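Local coordinates for uncharacterized protein conserved in bacteria with a cystatin-like fold (Silicibacter pomeroyi, PDB 3FLJ) that is of unknown function but has the cystatin-like fold of SnoaL-like proteins and assembles from two copies of the chain, at residues S76-R81 against L92-K97; V104-I109 against E121-P126; P51-K56 against K128-L133; G34-I39 against V64-G69. All coordinates share one frame; numbering follows the deposited sequence.

From the N terminus, interaction 4 comes first: 34-39, at the start of a short helix, packs on 64-69 of helix 61-74 and closes a loop that holds strands 43-44, 47-50 and 58-59. Residues 51-56 lie inside that loop, but their partner 128-133 follows much later, so interactions 3 and 4 cross. Within the long span bridged by interaction 3 lie the two hairpin contacts in series, interaction 1 between strands 78-86 and 89-98 and interaction 2 between strands 101-111 and 117-125. These two share one sheet and meet at Y80 and D107, whereas M124 brings interactions 2 and 3 together. Interactions 1, 2 and 3 also reach the second subunit.

Interaction 1: S76-R81 against L92-K97; sequences SEFRYR and LEFQCK
The hairpin of strands 78-86 and 89-98, with the short strand 75-76 ahead of it, brings S76-R81 antiparallel to L92-K97 in the curved sheet of this cystatin-like fold. A beta bulge shifts the register between the hydrogen-bonded pairs S76-K97 and R79-Q95, where the chain turns a corner at E77. On one face the F78 and F94 rings are near parallel (planes at 29°) but slid so far that they barely overlap: F78 CE2 comes over the F94 ring, 3.3 Å from F94 CD1. L92 CD2 sits over one face of Y80, 4.2 Å from the ring centroid, while Y80 OH bonds to D107.

On the other face the R79 guanidinium stacks on the Q95 amide, and R79 NH1 reaches back in plane to E77 O (3.2 Å). R81, bent at its third torsion (chi3 -57°), grips E93 OE2 through NE at 3.0 Å, on the anti lone pair. Its NH1 meets Q95 OE1 at 2.9 Å from above the amide plane. R81 NH2 pairs with E121 of the second subunit, and E93 OE1 with R82. E93 lies between two arginines and R81 between two glutamates, an alternation of charge that probably favours ionised carboxylates at the dimer interface.

Interaction 2: V104-I109 against E121-P126; sequences VGVDLI and EVVMRP
V106 and V123 meet with V106 CB 3.8 Å from V123 CG2, a branch placed between its own backbone N and carbonyl carbon by the turn about CA-CB. On the same face as these valines L108 CB lies 3.3 Å from the backbone atom E121 O, and at the far end the R125 chain passes V104, its CG 3.8 Å from V104 CB. The other face carries D107 and V122 side by side, with D107 OD1 3.6 Å from V122 CG2. Beyond them G105, without a side chain, lets the CG of selenomethionine M124 approach to 3.9 Å from G105 CA.

Six backbone bonds hold this register, in reciprocal pairs V104-R125, V106-V123 and L108-E121; the shortest runs from L108 N to E121 O at 2.7 Å. They join strands 101-111 and 117-125 as an antiparallel hairpin within the curved sheet, flanked by strand 89-98 on one edge and strand 47-50 on the other. Past R125 a cis peptide bond leads into P126, the N-cap of helix 127-143.

The valine face lies against the second subunit, where V123 packs on V123 of the other copy. E121 OE2 is bound by R125 NH1 of the second subunit, R125 NH1 in turn reaches E121 OE2 of the second subunit, and R125 NE donates to P51 O of that same neighbour. D107 lies on the face turned from this interface, beside an unidentified molecule, probably from the crystallisation liquor, which may mark a pocket.

Interaction 3: P51-K56 against K128-L133; sequences PPTYYK and KTVGAL
A loop with no regular secondary structure, rather than a strand or helix, meets helix 127-143 here, and consecutive residues P52 and T53 supply all of its contacts to K128-L133. The meeting is entirely by van der Waals packing. P52 CG touches L133 CD2 at 3.8 Å, the proline and leucine side chains crossing at about a right angle. The leucine reaches it with CG anti to the backbone N (chi1 177°), which carries the branched end out from the helix. V130, about one helical turn earlier, sets its CG1 methyl against the backbone of P52, 3.8 Å from P52 O.

The T53 methyl comes in between: CG2 lies 4.0 Å from V130 O and 4.2 Å from L133 CG. The hydroxyl takes the other branch, between the backbone N and carbonyl carbon, leaving the methyl to face the helix.

Beneath both partners runs strand 117-125, whose M124 touches P52, V130 and L133 alike and so forms a common floor. V130 also packs on Y127 of the second subunit, and Y54 OH bonds to N138 farther along helix 127-143, placing the loop between strand, helix and dimer partner.

Interaction 4: G34-I39 against V64-G69; sequences GDESLI and VAAVLG
E36 lies extended across the backbone of helix 61-74, its CG 3.7 Å from A65 O and its carboxylate carbon CD 3.7 Å from A66 CA. With CG anti to the backbone N (chi1 179°) and the rest of the chain straight, the acid end reaches past A65 to the A66 methyl, whose CB is 3.8 Å from E36 OE2. A water ties the two sides: it donates to E36 OE1 at 2.7 Å and to A66 O at 2.8 Å. The other oxygen, OE2, pairs with R146, which probably steadies the negative charge.

The contact joins the short helix 36-40 to helix 61-74, which packs on the sheet of the cystatin-like fold. D35 is the N-cap of the short helix, and S37 OG bonds to D35 OD1. G34, the first residue to leave helical torsions after the preceding helix, has positive phi and brings its O to 3.6 Å from G69 CA; G69 has no side chain in the way.

Deeper in, I39 wedges in with both arms. Its CG2 meets L68 CD1 at 3.7 Å, and its CD1 lies 3.9 Å from L68 CB. V30 of helix 22-31 also packs on I39, whereas L68 rests on F49 of strand 47-50.

Interaction 1: S76-R81 against L92-K97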
loop_
_atom_site.group_PDB
_atom_site.type_symbol
_atom_site.label_atom_id
_atom_site.label_comp_id
_atom_site.label_asym_id
_atom_site.label_seq_id
_atom_site.Cartn_x
_atom_site.Cartn_y
_atom_site.Cartn_z
ATOM N N SER A 76 1.742 10.264 -13.868
ATOM C CA SER A 76 0.759 10.856 -14.774
ATOM C C SER A 76 -0.593 10.216 -14.476
ATOM O O SER A 76 -0.651 9.134 -13.877
ATOM C CB SER A 76 1.154 10.641 -16.234
ATOM O OG SER A 76 1.385 9.277 -16.504
ATOM N N GLU A 77 -1.666 10.898 -14.885
ATOM C CA GLU A 77 -3.048 10.458 -14.672
ATOM C C GLU A 77 -3.309 10.143 -13.179
ATOM O O GLU A 77 -3.962 9.163 -12.851
ATOM C CB GLU A 77 -3.368 9.242 -15.572
ATOM C CG GLU A 77 -3.103 9.465 -17.072
ATOM C CD GLU A 77 -3.577 8.314 -17.989
ATOM O OE1 GLU A 77 -4.267 7.367 -17.526
ATOM O OE2 GLU A 77 -3.260 8.368 -19.207
ATOM N N PHE A 78 -2.758 10.971 -12.289
ATOM C CA PHE A 78 -2.822 10.719 -10.858
ATOM C C PHE A 78 -4.175 11.135 -10.298
ATOM O O PHE A 78 -4.683 12.214 -10.615
ATOM C CB PHE A 78 -1.699 11.463 -10.111
ATOM C CG PHE A 78 -1.609 11.118 -8.645
ATOM C CD1 PHE A 78 -2.446 11.746 -7.699
ATOM C CD2 PHE A 78 -0.707 10.149 -8.198
ATOM C CE1 PHE A 78 -2.384 11.407 -6.338
ATOM C CE2 PHE A 78 -0.621 9.814 -6.839
ATOM C CZ PHE A 78 -1.468 10.442 -5.904
ATOM N N ARG A 79 -4.738 10.276 -9.454
ATOM C CA ARG A 79 -5.929 10.620 -8.673
ATOM C C ARG A 79 -6.068 9.701 -7.473
ATOM O O ARG A 79 -5.734 8.509 -7.558
ATOM C CB ARG A 79 -7.244 10.631 -9.489
ATOM C CG ARG A 79 -7.868 9.300 -9.915
ATOM C CD ARG A 79 -7.022 8.576 -10.923
ATOM N NE ARG A 79 -7.674 7.350 -11.392
ATOM C CZ ARG A 79 -7.290 6.621 -12.448
ATOM N NH1 ARG A 79 -6.213 6.939 -13.173
ATOM N NH2 ARG A 79 -7.989 5.531 -12.769
ATOM N N TYR A 80 -6.561 10.263 -6.374
ATOM C CA TYR A 80 -6.901 9.467 -5.200
ATOM C C TYR A 80 -8.229 8.768 -5.493
ATOM O O TYR A 80 -9.045 9.292 -6.257
ATOM C CB TYR A 80 -6.962 10.319 -3.929
ATOM C CG TYR A 80 -5.588 10.742 -3.470
ATOM C CD1 TYR A 80 -4.741 9.824 -2.844
ATOM C CD2 TYR A 80 -5.123 12.059 -3.651
ATOM C CE1 TYR A 80 -3.448 10.188 -2.404
ATOM C CE2 TYR A 80 -3.826 12.442 -3.197
ATOM C CZ TYR A 80 -3.003 11.497 -2.576
ATOM O OH TYR A 80 -1.756 11.841 -2.145
ATOM N N ARG A 81 -8.388 7.563 -4.945
ATOM C CA ARG A 81 -9.607 6.749 -5.070
ATOM C C ARG A 81 -10.366 6.736 -3.757
ATOM O O ARG A 81 -11.554 7.046 -3.737
ATOM C CB ARG A 81 -9.267 5.330 -5.510
ATOM C CG ARG A 81 -8.543 5.321 -6.852
ATOM C CD ARG A 81 -8.593 4.000 -7.561
ATOM N NE ARG A 81 -8.043 2.878 -6.783
ATOM C CZ ARG A 81 -7.784 1.660 -7.281
ATOM N NH1 ARG A 81 -7.951 1.370 -8.573
ATOM N NH2 ARG A 81 -7.322 0.713 -6.483
ATOM N N LEU A 92 -4.376 7.002 2.161
ATOM C CA LEU A 92 -4.915 7.614 0.942
ATOM C C LEU A 92 -4.529 6.732 -0.252
ATOM O O LEU A 92 -3.372 6.716 -0.689
ATOM C CB LEU A 92 -4.420 9.047 0.736
ATOM C CG LEU A 92 -4.820 10.125 1.744
ATOM C CD1 LEU A 92 -4.065 9.974 3.042
ATOM C CD2 LEU A 92 -4.614 11.553 1.151
ATOM N N GLU A 93 -5.519 6.010 -0.766
ATOM C CA GLU A 93 -5.356 5.110 -1.902
ATOM C C GLU A 93 -5.409 5.910 -3.196
ATOM O O GLU A 93 -6.330 6.697 -3.377
ATOM C CB GLU A 93 -6.465 4.062 -1.881
ATOM C CG GLU A 93 -6.529 3.078 -3.037
ATOM C CD GLU A 93 -7.795 2.261 -2.957
ATOM O OE1 GLU A 93 -8.183 1.887 -1.847
ATOM O OE2 GLU A 93 -8.426 2.019 -3.975
ATOM N N PHE A 94 -4.453 5.663 -4.095
ATOM C CA PHE A 94 -4.389 6.331 -5.403
ATOM C C PHE A 94 -4.116 5.374 -6.557
ATOM O O PHE A 94 -3.679 4.238 -6.339
ATOM C CB PHE A 94 -3.326 7.440 -5.388
ATOM C CG PHE A 94 -1.905 6.957 -5.163
ATOM C CD1 PHE A 94 -1.104 6.557 -6.244
ATOM C CD2 PHE A 94 -1.354 6.938 -3.881
ATOM C CE1 PHE A 94 0.233 6.125 -6.049
ATOM C CE2 PHE A 94 -0.015 6.521 -3.665
ATOM C CZ PHE A 94 0.778 6.109 -4.752
ATOM N N GLN A 95 -4.411 5.857 -7.763
ATOM C CA GLN A 95 -4.089 5.195 -9.023
ATOM C C GLN A 95 -3.383 6.228 -9.918
ATOM O O GLN A 95 -3.692 7.427 -9.870
ATOM C CB GLN A 95 -5.332 4.640 -9.699
ATOM C CG GLN A 95 -5.021 3.725 -10.901
ATOM C CD GLN A 95 -6.239 3.047 -11.504
ATOM O OE1 GLN A 95 -7.324 3.037 -10.922
ATOM N NE2 GLN A 95 -6.061 2.473 -12.692
ATOM N N CYS A 96 -2.421 5.757 -10.706
ATOM C CA CYS A 96 -1.662 6.605 -11.635
ATOM C C CYS A 96 -0.942 5.726 -12.659
ATOM O O CYS A 96 -1.199 4.504 -12.731
ATOM C CB CYS A 96 -0.658 7.487 -10.855
ATOM S SG CYS A 96 0.553 6.555 -9.953
ATOM N N LYS A 97 -0.138 6.365 -13.504
ATOM C CA LYS A 97 0.752 5.668 -14.428
ATOM C C LYS A 97 2.186 6.190 -14.288
ATOM O O LYS A 97 2.402 7.330 -13.842
ATOM C CB LYS A 97 0.282 5.801 -15.885
ATOM C CG LYS A 97 -1.162 5.394 -16.114
ATOM C CD LYS A 97 -1.576 5.328 -17.581
ATOM C CE LYS A 97 -1.005 4.105 -18.288
ATOM N NZ LYS A 97 -1.586 3.870 -19.649
HETATM O O HOH W 1 4.037 9.001 -16.148
#

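Interaction 2: V104-I109 against E121-P126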
loop_
_atom_site.group_PDB
_atom_site.type_symbol
_atom_site.label_atom_id
_atom_site.label_comp_id
_atom_site.label_asym_id
_atom_site.label_seq_id
_atom_site.Cartn_x
_atom_site.Cartn_y
_atom_site.Cartn_z
ATOM N N VAL A 104 -1.111 1.309 -8.698
ATOM C CA VAL A 104 -2.009 1.593 -7.572
ATOM C C VAL A 104 -1.115 1.671 -6.324
ATOM O O VAL A 104 -0.180 0.876 -6.173
ATOM C CB VAL A 104 -3.113 0.519 -7.408
ATOM C CG1 VAL A 104 -3.934 0.744 -6.144
ATOM C CG2 VAL A 104 -4.028 0.526 -8.637
ATOM N N GLY A 105 -1.395 2.627 -5.446
ATOM C CA GLY A 105 -0.647 2.783 -4.206
ATOM C C GLY A 105 -1.452 3.355 -3.069
ATOM O O GLY A 105 -2.632 3.652 -3.239
ATOM N N VAL A 106 -0.803 3.422 -1.903
ATOM C CA VAL A 106 -1.348 4.038 -0.684
ATOM C C VAL A 106 -0.293 4.937 -0.025
ATOM O O VAL A 106 0.843 4.502 0.163
ATOM C CB VAL A 106 -1.824 2.992 0.362
ATOM C CG1 VAL A 106 -2.308 3.694 1.689
ATOM C CG2 VAL A 106 -2.934 2.125 -0.226
ATOM N N ASP A 107 -0.687 6.175 0.297
ATOM C CA ASP A 107 0.113 7.090 1.122
ATOM C C ASP A 107 -0.333 6.833 2.563
ATOM O O ASP A 107 -1.474 7.144 2.917
ATOM C CB ASP A 107 -0.141 8.564 0.753
ATOM C CG ASP A 107 0.284 8.909 -0.674
ATOM O OD1 ASP A 107 1.272 8.333 -1.187
ATOM O OD2 ASP A 107 -0.351 9.801 -1.268
ATOM N N LEU A 108 0.552 6.249 3.377
ATOM C CA LEU A 108 0.282 5.975 4.800
ATOM C C LEU A 108 0.768 7.194 5.570
ATOM O O LEU A 108 1.981 7.436 5.640
ATOM C CB LEU A 108 0.980 4.704 5.275
ATOM C CG LEU A 108 0.473 3.398 4.656
ATOM C CD1 LEU A 108 1.462 2.249 4.908
ATOM C CD2 LEU A 108 -0.942 3.064 5.178
ATOM N N ILE A 109 -0.174 7.941 6.148
ATOM C CA ILE A 109 0.109 9.206 6.829
ATOM C C ILE A 109 -0.157 9.122 8.319
ATOM O O ILE A 109 -1.210 8.623 8.719
ATOM C CB ILE A 109 -0.738 10.362 6.228
ATOM C CG1 ILE A 109 -0.451 10.545 4.726
ATOM C CG2 ILE A 109 -0.499 11.699 6.973
ATOM C CD1 ILE A 109 0.989 10.899 4.330
ATOM N N GLU A 121 4.653 7.183 4.442
ATOM C CA GLU A 121 5.172 5.909 3.937
ATOM C C GLU A 121 4.341 5.474 2.733
ATOM O O GLU A 121 3.113 5.415 2.834
ATOM C CB GLU A 121 5.116 4.886 5.062
ATOM C CG GLU A 121 5.723 3.525 4.721
ATOM C CD GLU A 121 5.966 2.686 5.954
ATOM O OE1 GLU A 121 5.274 2.875 6.970
ATOM O OE2 GLU A 121 6.866 1.840 5.918
ATOM N N VAL A 122 5.006 5.172 1.607
ATOM C CA VAL A 122 4.323 4.829 0.354
ATOM C C VAL A 122 4.504 3.352 0.005
ATOM O O VAL A 122 5.631 2.856 -0.046
ATOM C CB VAL A 122 4.790 5.717 -0.810
ATOM C CG1 VAL A 122 4.049 5.348 -2.143
ATOM C CG2 VAL A 122 4.585 7.190 -0.484
ATOM N N VAL A 123 3.379 2.664 -0.222
ATOM C CA VAL A 123 3.333 1.251 -0.665
ATOM C C VAL A 123 2.639 1.254 -2.040
ATOM O O VAL A 123 1.759 2.081 -2.276
ATOM C CB VAL A 123 2.627 0.312 0.368
ATOM C CG1 VAL A 123 3.482 0.149 1.624
ATOM C CG2 VAL A 123 1.252 0.817 0.762
HETATM N N MSE A 124 3.063 0.366 -2.944
HETATM C CA MSE A 124 2.547 0.307 -4.315
HETATM C C MSE A 124 2.486 -1.082 -4.922
HETATM O O MSE A 124 3.037 -2.047 -4.374
HETATM C CB MSE A 124 3.436 1.163 -5.246
HETATM C CG MSE A 124 3.121 2.614 -5.298
HETATM SE SE MSE A 124 4.351 3.454 -6.589
HETATM C CE MSE A 124 3.947 2.673 -8.225
ATOM N N ARG A 125 1.783 -1.137 -6.060
ATOM C CA ARG A 125 1.705 -2.300 -6.958
ATOM C C ARG A 125 1.583 -1.771 -8.407
ATOM O O ARG A 125 1.139 -0.632 -8.588
ATOM C CB ARG A 125 0.501 -3.188 -6.619
ATOM C CG ARG A 125 -0.871 -2.544 -6.841
ATOM C CD ARG A 125 -2.023 -3.438 -6.408
ATOM N NE ARG A 125 -2.051 -4.669 -7.205
ATOM C CZ ARG A 125 -2.661 -4.846 -8.388
ATOM N NH1 ARG A 125 -3.498 -3.951 -8.923
ATOM N NH2 ARG A 125 -2.533 -6.020 -9.003
ATOM N N PRO A 126 1.983 -2.560 -9.421
ATOM C CA PRO A 126 2.650 -3.854 -9.422
ATOM C C PRO A 126 4.182 -3.663 -9.373
ATOM O O PRO A 126 4.674 -2.540 -9.588
ATOM C CB PRO A 126 2.220 -4.441 -10.762
ATOM C CG PRO A 126 2.221 -3.241 -11.660
ATOM C CD PRO A 126 1.657 -2.142 -10.800
#

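Interaction 3: P51-K56 against K128-L133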
loop_
_atom_site.group_PDB
_atom_site.type_symbol
_atom_site.label_atom_id
_atom_site.label_comp_id
_atom_site.label_asym_id
_atom_site.label_seq_id
_atom_site.Cartn_x
_atom_site.Cartn_y
_atom_site.Cartn_z
ATOM N N PRO A 51 9.910 5.781 0.794
ATOM C CA PRO A 51 9.383 5.519 -0.548
ATOM C C PRO A 51 9.030 4.052 -0.823
ATOM O O PRO A 51 9.466 3.188 -0.083
ATOM C CB PRO A 51 10.546 5.964 -1.436
ATOM C CG PRO A 51 11.739 5.577 -0.670
ATOM C CD PRO A 51 11.388 5.926 0.741
ATOM N N PRO A 52 8.287 3.765 -1.913
ATOM C CA PRO A 52 7.975 2.356 -2.216
ATOM C C PRO A 52 9.148 1.580 -2.853
ATOM O O PRO A 52 9.107 0.341 -2.908
ATOM C CB PRO A 52 6.825 2.479 -3.208
ATOM C CG PRO A 52 7.115 3.723 -3.952
ATOM C CD PRO A 52 7.799 4.660 -2.982
ATOM N N THR A 53 10.167 2.308 -3.311
ATOM C CA THR A 53 11.327 1.774 -4.014
ATOM C C THR A 53 12.346 1.156 -3.051
ATOM O O THR A 53 12.418 -0.066 -2.957
ATOM C CB THR A 53 11.956 2.891 -4.866
ATOM O OG1 THR A 53 12.213 4.014 -4.013
ATOM C CG2 THR A 53 10.986 3.331 -5.971
ATOM N N TYR A 54 13.064 1.986 -2.287
ATOM C CA TYR A 54 14.116 1.523 -1.355
ATOM C C TYR A 54 13.610 1.455 0.080
ATOM O O TYR A 54 12.745 2.242 0.446
ATOM C CB TYR A 54 15.304 2.481 -1.391
ATOM C CG TYR A 54 15.948 2.642 -2.747
ATOM C CD1 TYR A 54 16.593 1.558 -3.370
ATOM C CD2 TYR A 54 15.958 3.889 -3.406
ATOM C CE1 TYR A 54 17.225 1.704 -4.645
ATOM C CE2 TYR A 54 16.577 4.045 -4.668
ATOM C CZ TYR A 54 17.209 2.955 -5.277
ATOM O OH TYR A 54 17.817 3.109 -6.508
ATOM N N TYR A 55 14.183 0.558 0.896
ATOM C CA TYR A 55 13.859 0.445 2.344
ATOM C C TYR A 55 14.761 1.435 3.108
ATOM O O TYR A 55 15.650 1.056 3.876
ATOM C CB TYR A 55 14.028 -0.992 2.852
ATOM C CG TYR A 55 13.321 -1.283 4.158
ATOM C CD1 TYR A 55 11.923 -1.261 4.223
ATOM C CD2 TYR A 55 14.026 -1.645 5.321
ATOM C CE1 TYR A 55 11.229 -1.555 5.417
ATOM C CE2 TYR A 55 13.329 -1.948 6.540
ATOM C CZ TYR A 55 11.935 -1.884 6.564
ATOM O OH TYR A 55 11.212 -2.172 7.698
ATOM N N LYS A 56 14.496 2.719 2.868
ATOM C CA LYS A 56 15.253 3.843 3.415
ATOM C C LYS A 56 14.264 4.933 3.856
ATOM O O LYS A 56 13.051 4.810 3.633
ATOM C CB LYS A 56 16.220 4.377 2.350
ATOM C CG LYS A 56 17.308 3.409 1.867
ATOM C CD LYS A 56 18.334 3.110 2.959
ATOM C CE LYS A 56 19.388 2.109 2.512
ATOM N NZ LYS A 56 20.291 1.745 3.642
ATOM N N LYS A 128 6.708 -4.374 -11.456
ATOM C CA LYS A 128 7.311 -3.787 -12.685
ATOM C C LYS A 128 7.204 -2.246 -12.761
ATOM O O LYS A 128 8.162 -1.580 -13.180
ATOM C CB LYS A 128 6.709 -4.444 -13.936
ATOM C CG LYS A 128 7.369 -4.129 -15.273
ATOM C CD LYS A 128 6.632 -4.759 -16.478
ATOM C CE LYS A 128 6.665 -6.295 -16.457
ATOM N NZ LYS A 128 6.158 -6.943 -17.723
ATOM N N THR A 129 6.057 -1.700 -12.347
ATOM C CA THR A 129 5.826 -0.239 -12.340
ATOM C C THR A 129 6.665 0.449 -11.249
ATOM O O THR A 129 7.166 1.561 -11.474
ATOM C CB THR A 129 4.341 0.117 -12.198
ATOM O OG1 THR A 129 3.579 -0.657 -13.140
ATOM C CG2 THR A 129 4.105 1.606 -12.453
ATOM N N VAL A 130 6.809 -0.202 -10.087
ATOM C CA VAL A 130 7.683 0.296 -9.005
ATOM C C VAL A 130 9.148 0.347 -9.501
ATOM O O VAL A 130 9.850 1.305 -9.199
ATOM C CB VAL A 130 7.525 -0.506 -7.682
ATOM C CG1 VAL A 130 8.546 -0.039 -6.628
ATOM C CG2 VAL A 130 6.051 -0.371 -7.116
ATOM N N GLY A 131 9.584 -0.671 -10.251
ATOM C CA GLY A 131 10.920 -0.694 -10.896
ATOM C C GLY A 131 11.135 0.493 -11.831
ATOM O O GLY A 131 12.196 1.137 -11.796
ATOM N N ALA A 132 10.109 0.789 -12.639
ATOM C CA ALA A 132 10.088 1.953 -13.538
ATOM C C ALA A 132 10.172 3.276 -12.749
ATOM O O ALA A 132 10.925 4.170 -13.145
ATOM C CB ALA A 132 8.850 1.932 -14.439
ATOM N N LEU A 133 9.412 3.388 -11.648
ATOM C CA LEU A 133 9.483 4.549 -10.737
ATOM C C LEU A 133 10.898 4.717 -10.157
ATOM O O LEU A 133 11.419 5.828 -10.165
ATOM C CB LEU A 133 8.460 4.466 -9.578
ATOM C CG LEU A 133 8.442 5.563 -8.489
ATOM C CD1 LEU A 133 8.247 6.950 -9.098
ATOM C CD2 LEU A 133 7.385 5.274 -7.392
#

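Interaction 4: G34-I39 against V64-G69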
loop_
_atom_site.group_PDB
_atom_site.type_symbol
_atom_site.label_atom_id
_atom_site.label_comp_id
_atom_site.label_asym_id
_atom_site.label_seq_id
_atom_site.Cartn_x
_atom_site.Cartn_y
_atom_site.Cartn_z
ATOM N N GLY A 34 2.251 17.888 -7.469
ATOM C CA GLY A 34 3.699 17.862 -7.212
ATOM C C GLY A 34 4.324 19.253 -7.063
ATOM O O GLY A 34 5.485 19.440 -7.461
ATOM N N ASP A 35 3.556 20.221 -6.524
ATOM C CA ASP A 35 4.032 21.603 -6.312
ATOM C C ASP A 35 4.774 21.563 -4.975
ATOM O O ASP A 35 4.149 21.469 -3.917
ATOM C CB ASP A 35 2.881 22.631 -6.298
ATOM C CG ASP A 35 3.373 24.110 -6.282
ATOM O OD1 ASP A 35 4.596 24.415 -6.207
ATOM O OD2 ASP A 35 2.492 24.993 -6.363
ATOM N N GLU A 36 6.102 21.620 -5.057
ATOM C CA GLU A 36 7.010 21.518 -3.906
ATOM C C GLU A 36 6.762 22.547 -2.804
ATOM O O GLU A 36 6.751 22.187 -1.627
ATOM C CB GLU A 36 8.450 21.594 -4.408
ATOM C CG GLU A 36 9.541 21.524 -3.354
ATOM C CD GLU A 36 10.925 21.423 -3.939
ATOM O OE1 GLU A 36 11.085 20.984 -5.095
ATOM O OE2 GLU A 36 11.871 21.767 -3.218
ATOM N N SER A 37 6.577 23.806 -3.205
ATOM C CA SER A 37 6.292 24.918 -2.281
ATOM C C SER A 37 5.014 24.684 -1.464
ATOM O O SER A 37 4.999 24.949 -0.261
ATOM C CB SER A 37 6.230 26.272 -3.019
ATOM O OG SER A 37 5.284 26.254 -4.081
ATOM N N LEU A 38 3.971 24.163 -2.114
ATOM C CA LEU A 38 2.696 23.861 -1.434
ATOM C C LEU A 38 2.766 22.615 -0.529
ATOM O O LEU A 38 2.065 22.559 0.483
ATOM C CB LEU A 38 1.535 23.769 -2.437
ATOM C CG LEU A 38 1.233 25.051 -3.240
ATOM C CD1 LEU A 38 0.105 24.779 -4.231
ATOM C CD2 LEU A 38 0.884 26.264 -2.364
ATOM N N ILE A 39 3.601 21.639 -0.891
ATOM C CA ILE A 39 3.825 20.428 -0.077
ATOM C C ILE A 39 4.538 20.774 1.253
ATOM O O ILE A 39 4.116 20.267 2.289
ATOM C CB ILE A 39 4.631 19.329 -0.871
ATOM C CG1 ILE A 39 3.814 18.790 -2.061
ATOM C CG2 ILE A 39 5.002 18.153 0.030
ATOM C CD1 ILE A 39 4.643 18.071 -3.132
ATOM N N VAL A 64 12.354 16.223 1.861
ATOM C CA VAL A 64 11.119 15.443 1.608
ATOM C C VAL A 64 10.216 16.127 0.576
ATOM O O VAL A 64 9.696 15.452 -0.315
ATOM C CB VAL A 64 10.376 15.079 2.918
ATOM C CG1 VAL A 64 8.972 14.507 2.650
ATOM C CG2 VAL A 64 11.237 14.100 3.728
ATOM N N ALA A 65 10.041 17.447 0.698
ATOM C CA ALA A 65 9.232 18.229 -0.261
ATOM C C ALA A 65 9.809 18.115 -1.693
ATOM O O ALA A 65 9.051 17.967 -2.650
ATOM C CB ALA A 65 9.115 19.704 0.180
ATOM N N ALA A 66 11.143 18.173 -1.805
ATOM C CA ALA A 66 11.867 17.993 -3.078
ATOM C C ALA A 66 11.658 16.606 -3.674
ATOM O O ALA A 66 11.402 16.489 -4.871
ATOM C CB ALA A 66 13.364 18.283 -2.909
ATOM N N VAL A 67 11.745 15.568 -2.839
ATOM C CA VAL A 67 11.517 14.186 -3.274
ATOM C C VAL A 67 10.074 14.025 -3.754
ATOM O O VAL A 67 9.856 13.503 -4.844
ATOM C CB VAL A 67 11.893 13.126 -2.173
ATOM C CG1 VAL A 67 11.535 11.702 -2.620
ATOM C CG2 VAL A 67 13.376 13.207 -1.862
ATOM N N LEU A 68 9.107 14.512 -2.968
ATOM C CA LEU A 68 7.679 14.431 -3.336
ATOM C C LEU A 68 7.348 15.188 -4.626
ATOM O O LEU A 68 6.510 14.718 -5.409
ATOM C CB LEU A 68 6.772 14.884 -2.180
ATOM C CG LEU A 68 6.736 13.952 -0.960
ATOM C CD1 LEU A 68 6.087 14.667 0.240
ATOM C CD2 LEU A 68 5.993 12.633 -1.280
ATOM N N GLY A 69 8.002 16.340 -4.828
ATOM C CA GLY A 69 7.909 17.112 -6.074
ATOM C C GLY A 69 8.321 16.275 -7.284
ATOM O O GLY A 69 7.603 16.261 -8.288
HETATM O O HOH W 2 11.162 18.697 -6.526
#